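Local coordinates for protein sulfite reductase [ferredoxin] (PDB 1ZJ8) that reduces sulfite to sulfide for sulfur amino acid and cofactor biosynthesis, passing ferredoxin electrons through a [4Fe-4S] cluster to siroheme, at residues K489-D494 and G503-L508; C434-A439 and C474-A479. All coordinates share one frame; numbering follows the deposited sequence.

Interaction 1 of 2, residues K489-D494 and G503-L508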
loop_
_atom_site.group_PDB
_atom_site.type_symbol
_atom_site.label_atom_id
_atom_site.label_comp_id
_atom_site.label_asym_id
_atom_site.label_seq_id
_atom_site.Cartn_x
_atom_site.Cartn_y
_atom_site.Cartn_z
ATOM N N LYS A 489 11.904 10.849 -4.243
ATOM C CA LYS A 489 10.753 11.714 -3.949
ATOM C C LYS A 489 10.660 12.753 -5.041
ATOM O O LYS A 489 11.496 13.661 -5.125
ATOM C CB LYS A 489 10.876 12.407 -2.584
ATOM C CG LYS A 489 9.695 13.384 -2.228
ATOM C CD LYS A 489 9.762 13.942 -0.784
ATOM C CE LYS A 489 11.137 14.540 -0.425
ATOM N NZ LYS A 489 11.213 14.949 1.011
ATOM N N GLY A 490 9.637 12.615 -5.874
ATOM C CA GLY A 490 9.420 13.531 -6.984
ATOM C C GLY A 490 9.070 14.937 -6.529
ATOM O O GLY A 490 8.220 15.121 -5.643
ATOM N N GLN A 491 9.743 15.918 -7.134
ATOM C CA GLN A 491 9.477 17.332 -6.892
ATOM C C GLN A 491 9.907 18.126 -8.120
ATOM O O GLN A 491 10.548 17.587 -9.017
ATOM C CB GLN A 491 10.141 17.845 -5.594
ATOM C CG GLN A 491 11.671 17.981 -5.580
ATOM C CD GLN A 491 12.222 18.385 -4.187
ATOM O OE1 GLN A 491 13.350 18.880 -4.063
ATOM N NE2 GLN A 491 11.418 18.172 -3.142
ATOM N N MET A 492 9.513 19.395 -8.178
ATOM C CA MET A 492 9.960 20.272 -9.256
ATOM C C MET A 492 11.353 20.776 -8.931
ATOM O O MET A 492 11.681 21.028 -7.762
ATOM C CB MET A 492 8.998 21.436 -9.472
ATOM C CG MET A 492 7.615 21.025 -9.972
ATOM S SD MET A 492 7.617 20.477 -11.689
ATOM C CE MET A 492 8.357 18.884 -11.555
ATOM N N ILE A 493 12.180 20.878 -9.972
ATOM C CA ILE A 493 13.539 21.415 -9.846
ATOM C C ILE A 493 13.858 22.397 -10.991
ATOM O O ILE A 493 13.040 22.577 -11.889
ATOM C CB ILE A 493 14.590 20.286 -9.786
ATOM C CG1 ILE A 493 14.728 19.569 -11.125
ATOM C CG2 ILE A 493 14.245 19.277 -8.683
ATOM C CD1 ILE A 493 16.016 18.774 -11.228
ATOM N N ASP A 494 15.039 23.019 -10.959
ATOM C CA ASP A 494 15.414 24.041 -11.958
ATOM C C ASP A 494 16.792 23.760 -12.614
ATOM O O ASP A 494 17.722 23.272 -11.951
ATOM C CB ASP A 494 15.372 25.450 -11.318
ATOM C CG ASP A 494 15.635 26.593 -12.335
ATOM O OD1 ASP A 494 14.790 26.830 -13.242
ATOM O OD2 ASP A 494 16.690 27.269 -12.199
ATOM N N GLY A 503 11.916 16.126 -11.566
ATOM C CA GLY A 503 13.082 15.412 -11.042
ATOM C C GLY A 503 12.801 14.880 -9.640
ATOM O O GLY A 503 11.669 14.926 -9.161
ATOM N N PHE A 504 13.833 14.369 -8.974
ATOM C CA PHE A 504 13.649 13.607 -7.742
ATOM C C PHE A 504 14.687 13.978 -6.679
ATOM O O PHE A 504 15.856 14.227 -6.987
ATOM C CB PHE A 504 13.706 12.091 -8.049
ATOM C CG PHE A 504 12.631 11.619 -9.006
ATOM C CD1 PHE A 504 12.841 11.635 -10.385
ATOM C CD2 PHE A 504 11.404 11.191 -8.534
ATOM C CE1 PHE A 504 11.852 11.230 -11.268
ATOM C CE2 PHE A 504 10.421 10.788 -9.417
ATOM C CZ PHE A 504 10.651 10.811 -10.789
ATOM N N GLN A 505 14.222 14.035 -5.432
ATOM C CA GLN A 505 15.080 14.091 -4.255
ATOM C C GLN A 505 15.333 12.641 -3.851
ATOM O O GLN A 505 14.453 11.798 -4.002
ATOM C CB GLN A 505 14.368 14.867 -3.120
ATOM C CG GLN A 505 15.224 15.204 -1.851
ATOM C CD GLN A 505 14.452 16.058 -0.779
ATOM O OE1 GLN A 505 14.103 15.568 0.303
ATOM N NE2 GLN A 505 14.196 17.331 -1.100
ATOM N N VAL A 506 16.525 12.364 -3.342
ATOM C CA VAL A 506 17.016 11.007 -3.147
ATOM C C VAL A 506 17.146 10.645 -1.669
ATOM O O VAL A 506 17.796 11.353 -0.904
ATOM C CB VAL A 506 18.401 10.886 -3.821
ATOM C CG1 VAL A 506 19.086 9.541 -3.526
ATOM C CG2 VAL A 506 18.240 11.109 -5.326
ATOM N N HIS A 507 16.539 9.533 -1.269
ATOM C CA HIS A 507 16.681 9.025 0.092
ATOM C C HIS A 507 17.421 7.700 -0.029
ATOM O O HIS A 507 17.035 6.843 -0.825
ATOM C CB HIS A 507 15.318 8.836 0.772
ATOM C CG HIS A 507 14.519 10.104 0.929
ATOM N ND1 HIS A 507 14.209 10.645 2.162
ATOM C CD2 HIS A 507 13.944 10.922 0.011
ATOM C CE1 HIS A 507 13.496 11.747 1.997
ATOM N NE2 HIS A 507 13.320 11.937 0.701
ATOM N N LEU A 508 18.498 7.536 0.728
ATOM C CA LEU A 508 19.321 6.345 0.602
ATOM C C LEU A 508 19.363 5.544 1.900
ATOM O O LEU A 508 19.495 6.113 2.986
ATOM C CB LEU A 508 20.727 6.742 0.168
ATOM C CG LEU A 508 20.825 7.245 -1.277
ATOM C CD1 LEU A 508 22.018 8.166 -1.458
ATOM C CD2 LEU A 508 20.921 6.082 -2.251
#
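Lys489 and Gln505 both start their side chains with CG set opposite the backbone N (chi1 178° and -171°), which sends the two chains off side by side and pointing the same way. The lysine bends once, at chi3, and this turn carries its amine to the glutamine carbonyl, Lys489 NZ lying 3.0 Å from Gln505 OE1. The amine sits well above the plane of that amide, so the bond does not follow a lone pair. One bond short of the amine, Lys489 CE meets the edge of the His507 imidazole in the ring plane, 3.6 Å from its NE2. The other half of the Gln505 amide turns to Gln491: Gln505 NE2 is 3.4 Å from Gln491 OE1, a weak bond between amides whose planes stand 83° apart. Gln505 thus accepts from the lysine and, more weakly, donates to Gln491.

The backbones carrying this row pair in antiparallel fashion. Lys489 and Gln505 form a hydrogen-bonded pair, with Lys489 N to Gln505 O at 2.7 Å and Gln505 N to Lys489 O at 2.8 Å. Gln491 and Gly503 form the next such pair, Gln491 N to Gly503 O measuring 3.0 Å and Gly503 N to Gln491 O 3.2 Å. Between them lies the non-hydrogen-bonded pair Gly490 and Phe504. Here the phenyl ring lies on the other side of the sheet from Lys489, Gln491 and Gln505, and its CD2 comes within 3.4 Å of Gly490 CA. Phe504 also packs on Phe488 and on Leu532 of helix 532-545, while Gly490 bonds through its backbone to Asn472 of strand 469-472. Antiparallel pairing of the consecutive strands 486-494 and 500-508 makes this a beta hairpin, inside the mixed sheet of the second nitrite and sulfite reductase 4Fe-4S domain.

Interaction 2 of 2, residues C434-A439 and C474-A479. With SRM (siroheme), chain E.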
loop_
_atom_site.group_PDB
_atom_site.type_symbol
_atom_site.label_atom_id
_atom_site.label_comp_id
_atom_site.label_asym_id
_atom_site.label_seq_id
_atom_site.Cartn_x
_atom_site.Cartn_y
_atom_site.Cartn_z
ATOM N N CYS A 434 -2.493 10.835 -11.238
ATOM C CA CYS A 434 -2.610 11.418 -9.908
ATOM C C CYS A 434 -2.565 12.958 -9.916
ATOM O O CYS A 434 -1.700 13.552 -10.568
ATOM C CB CYS A 434 -1.474 10.894 -9.033
ATOM S SG CYS A 434 -1.709 11.371 -7.345
ATOM N N LYS A 435 -3.460 13.596 -9.157
ATOM C CA LYS A 435 -3.525 15.059 -9.121
ATOM C C LYS A 435 -2.474 15.717 -8.233
ATOM O O LYS A 435 -2.336 16.943 -8.279
ATOM C CB LYS A 435 -4.896 15.531 -8.670
ATOM C CG LYS A 435 -6.052 15.143 -9.599
ATOM C CD LYS A 435 -7.398 15.586 -9.003
ATOM C CE LYS A 435 -7.537 15.202 -7.493
ATOM N NZ LYS A 435 -7.147 13.778 -7.175
ATOM N N LEU A 436 -1.728 14.937 -7.449
ATOM C CA LEU A 436 -0.740 15.512 -6.519
ATOM C C LEU A 436 0.729 15.262 -6.884
ATOM O O LEU A 436 1.627 15.618 -6.112
ATOM C CB LEU A 436 -1.007 15.016 -5.101
ATOM C CG LEU A 436 -2.469 15.098 -4.667
ATOM C CD1 LEU A 436 -2.605 14.550 -3.241
ATOM C CD2 LEU A 436 -3.009 16.528 -4.776
ATOM N N SER A 437 0.959 14.679 -8.065
ATOM C CA SER A 437 2.309 14.306 -8.549
ATOM C C SER A 437 3.018 15.404 -9.325
ATOM O O SER A 437 2.389 16.160 -10.061
ATOM C CB SER A 437 2.205 13.095 -9.485
ATOM O OG SER A 437 0.860 12.967 -9.960
ATOM N N PHE A 438 4.338 15.449 -9.178
ATOM C CA PHE A 438 5.193 16.355 -9.952
ATOM C C PHE A 438 5.944 15.590 -11.060
ATOM O O PHE A 438 6.521 16.200 -11.972
ATOM C CB PHE A 438 6.166 17.089 -9.021
ATOM C CG PHE A 438 5.480 17.826 -7.927
ATOM C CD1 PHE A 438 4.590 18.857 -8.229
ATOM C CD2 PHE A 438 5.688 17.477 -6.601
ATOM C CE1 PHE A 438 3.915 19.545 -7.219
ATOM C CE2 PHE A 438 5.016 18.165 -5.572
ATOM C CZ PHE A 438 4.124 19.203 -5.886
ATOM N N ALA A 439 5.903 14.258 -10.989
ATOM C CA ALA A 439 6.616 13.417 -11.939
ATOM C C ALA A 439 5.869 12.139 -12.288
ATOM O O ALA A 439 4.924 11.699 -11.600
ATOM C CB ALA A 439 7.998 13.065 -11.414
ATOM N N CYS A 474 5.514 12.340 -5.532
ATOM C CA CYS A 474 5.357 13.486 -4.630
ATOM C C CYS A 474 5.679 13.030 -3.198
ATOM O O CYS A 474 5.950 11.850 -2.976
ATOM C CB CYS A 474 3.933 14.040 -4.725
ATOM S SG CYS A 474 2.810 13.230 -3.589
ATOM N N PRO A 475 5.651 13.960 -2.225
ATOM C CA PRO A 475 6.127 13.637 -0.860
ATOM C C PRO A 475 5.227 12.734 0.003
ATOM O O PRO A 475 5.693 12.275 1.065
ATOM C CB PRO A 475 6.298 15.023 -0.199
ATOM C CG PRO A 475 6.059 16.023 -1.268
ATOM C CD PRO A 475 5.225 15.367 -2.320
ATOM N N ASN A 476 3.988 12.483 -0.445
ATOM C CA ASN A 476 3.047 11.586 0.266
ATOM C C ASN A 476 3.596 10.161 0.521
ATOM O O ASN A 476 3.147 9.495 1.433
ATOM C CB ASN A 476 1.687 11.499 -0.472
ATOM C CG ASN A 476 0.835 12.803 -0.362
ATOM O OD1 ASN A 476 0.796 13.445 0.690
ATOM N ND2 ASN A 476 0.134 13.163 -1.446
ATOM N N SER A 477 4.554 9.707 -0.291
ATOM C CA SER A 477 5.298 8.457 -0.056
ATOM C C SER A 477 4.449 7.167 -0.175
ATOM O O SER A 477 4.636 6.229 0.597
ATOM C CB SER A 477 6.004 8.521 1.308
ATOM O OG SER A 477 7.207 7.787 1.312
ATOM N N CYS A 478 3.549 7.126 -1.163
ATOM C CA CYS A 478 2.697 5.961 -1.433
ATOM C C CYS A 478 3.444 4.699 -1.793
ATOM O O CYS A 478 2.945 3.602 -1.565
ATOM C CB CYS A 478 1.762 6.252 -2.602
ATOM S SG CYS A 478 0.465 7.503 -2.272
ATOM N N ALA A 479 4.608 4.866 -2.426
ATOM C CA ALA A 479 5.471 3.752 -2.792
ATOM C C ALA A 479 6.648 3.703 -1.843
ATOM O O ALA A 479 7.705 3.197 -2.198
ATOM C CB ALA A 479 5.942 3.883 -4.232
HETATM FE FE SRM E . -1.829 6.536 -1.128
HETATM C CHA SRM E . -3.232 9.614 -1.600
HETATM C CHB SRM E . -1.879 6.022 -4.437
HETATM C CHC SRM E . -0.535 3.585 -0.667
HETATM C CHD SRM E . 0.114 7.809 1.430
HETATM N NA SRM E . -2.612 7.520 -2.682
HETATM C C1A SRM E . -3.262 8.705 -2.678
HETATM C C2A SRM E . -4.027 8.979 -3.937
HETATM C CMA SRM E . -5.466 8.611 -3.739
HETATM C CDA SRM E . -3.817 10.375 -4.453
HETATM C CEA SRM E . -4.885 11.405 -4.264
HETATM O O3A SRM E . -5.201 11.726 -3.114
HETATM O O4A SRM E . -5.451 11.925 -5.236
HETATM C C3A SRM E . -3.351 8.034 -4.871
HETATM C CAA SRM E . -4.262 7.364 -5.843
HETATM C CBA SRM E . -4.247 8.293 -7.028
HETATM C CCA SRM E . -4.426 7.534 -8.303
HETATM O O1A SRM E . -3.842 6.436 -8.439
HETATM O O2A SRM E . -5.175 8.017 -9.186
HETATM C C4A SRM E . -2.590 7.131 -3.961
HETATM N NB SRM E . -1.449 5.029 -2.333
HETATM C C1B SRM E . -1.549 4.915 -3.659
HETATM C C2B SRM E . -1.305 3.535 -4.201
HETATM C CMB SRM E . -2.221 3.137 -5.323
HETATM C CDB SRM E . 0.098 3.501 -4.708
HETATM C CEB SRM E . 0.595 2.238 -5.317
HETATM O O3B SRM E . 0.866 2.140 -6.533
HETATM O O4B SRM E . 0.722 1.274 -4.562
HETATM C C3B SRM E . -1.448 2.741 -2.920
HETATM C CAB SRM E . -2.886 2.361 -2.678
HETATM C CBB SRM E . -3.007 1.140 -1.819
HETATM C CCB SRM E . -4.437 0.931 -1.412
HETATM O O1B SRM E . -5.129 0.076 -1.959
HETATM O O2B SRM E . -4.941 1.584 -0.504
HETATM C C4B SRM E . -1.133 3.809 -1.909
HETATM N NC SRM E . -0.422 5.880 0.023
HETATM C C1C SRM E . -0.134 4.576 0.216
HETATM C C2C SRM E . 0.890 4.361 1.128
HETATM C CDC SRM E . 1.664 3.119 1.416
HETATM C CEC SRM E . 1.181 2.120 2.394
HETATM O O3C SRM E . 0.024 2.211 2.863
HETATM O O4C SRM E . 1.992 1.236 2.704
HETATM C C3C SRM E . 1.083 5.598 1.667
HETATM C CAC SRM E . 2.120 5.771 2.728
HETATM C CBC SRM E . 1.906 5.188 4.109
HETATM C CCC SRM E . 0.988 6.110 4.892
HETATM O O1C SRM E . -0.234 6.200 4.596
HETATM O O2C SRM E . 1.515 6.783 5.815
HETATM C C4C SRM E . 0.242 6.481 1.040
HETATM N ND SRM E . -1.856 8.248 -0.048
HETATM C C1D SRM E . -0.864 8.591 0.789
HETATM C C2D SRM E . -0.893 9.985 0.982
HETATM C CAD SRM E . -0.402 10.646 2.258
HETATM C CBD SRM E . -1.384 10.894 3.360
HETATM C CCD SRM E . -0.989 11.421 4.710
HETATM O O1D SRM E . -1.157 10.656 5.686
HETATM O O2D SRM E . -0.509 12.578 4.847
HETATM C C3D SRM E . -1.946 10.465 0.223
HETATM C CDD SRM E . -2.642 11.781 0.443
HETATM C CED SRM E . -3.643 12.008 1.554
HETATM O O3D SRM E . -4.118 11.068 2.192
HETATM O O4D SRM E . -4.015 13.151 1.858
HETATM C C4D SRM E . -2.534 9.380 -0.407
#
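The Phe438 ring meets Cys474 and Pro475 obliquely, CD2 lying 4.3 Å from Cys474 CB and CE2 the same distance from Pro475 CD. Over one of its faces, offset toward the rim, sits the carbonyl oxygen of Leu436, which also touches Cys474 CB. The Asn476 side chain lies against siroheme, CB 3.3 Å from C2D and the amide carbon CG 3.6 Å from the same atom, while ND2 meets Leu436 CD1 at 3.6 Å. That leucine methyl is next to siroheme O3A, a peripheral carboxylate oxygen, and the two side chains run across each other.

Between the segments the contact is van der Waals, partly through polar atoms; the hydrogen bonds to sulfur lie within each segment. Leu436 N donates to Cys434 SG over 3.6 Å, nearly straight at 169°, and Asn476 N donates to Cys474 SG over 3.4 Å within the type I turn Cys474 to Ser477. These donors probably stabilise negative charge on the thiolates. Cys434, Cys474 and Cys478 each bind a different cluster iron. Cys478 SG also lies 2.7 Å from the siroheme iron, long for a coordinate bond but consistent with the axial role inferred from relatives. Lys435 NZ adds a weak bond to O4A of siroheme. With Cys428, these cysteines form the C-X5-C-Xn-C-X3-C signature of siroheme sulfite and nitrite reductases, in which one cysteine joins cluster to siroheme.

Both contacts belong to the second 4Fe-4S domain, and the 474-479 loop runs on into the strand that forms one side of interaction 1. Interaction 2 lies nearer the middle, its centre about 13 Å from the chain centre against 21 Å for interaction 1, and is built round the cofactors. Although farther out, interaction 1 is the more buried; interaction 2 is partly buried. The chemistry differs: interaction 1 is regular backbone hydrogen bonding with a polar row along one face, whereas interaction 2 joins two loops by van der Waals touches and shared metal ligation. Four touches, Met492 and Gly490 with Phe438, Phe504 with Ala439 and Lys489 with Pro475, place the hairpin against the cluster-binding loops.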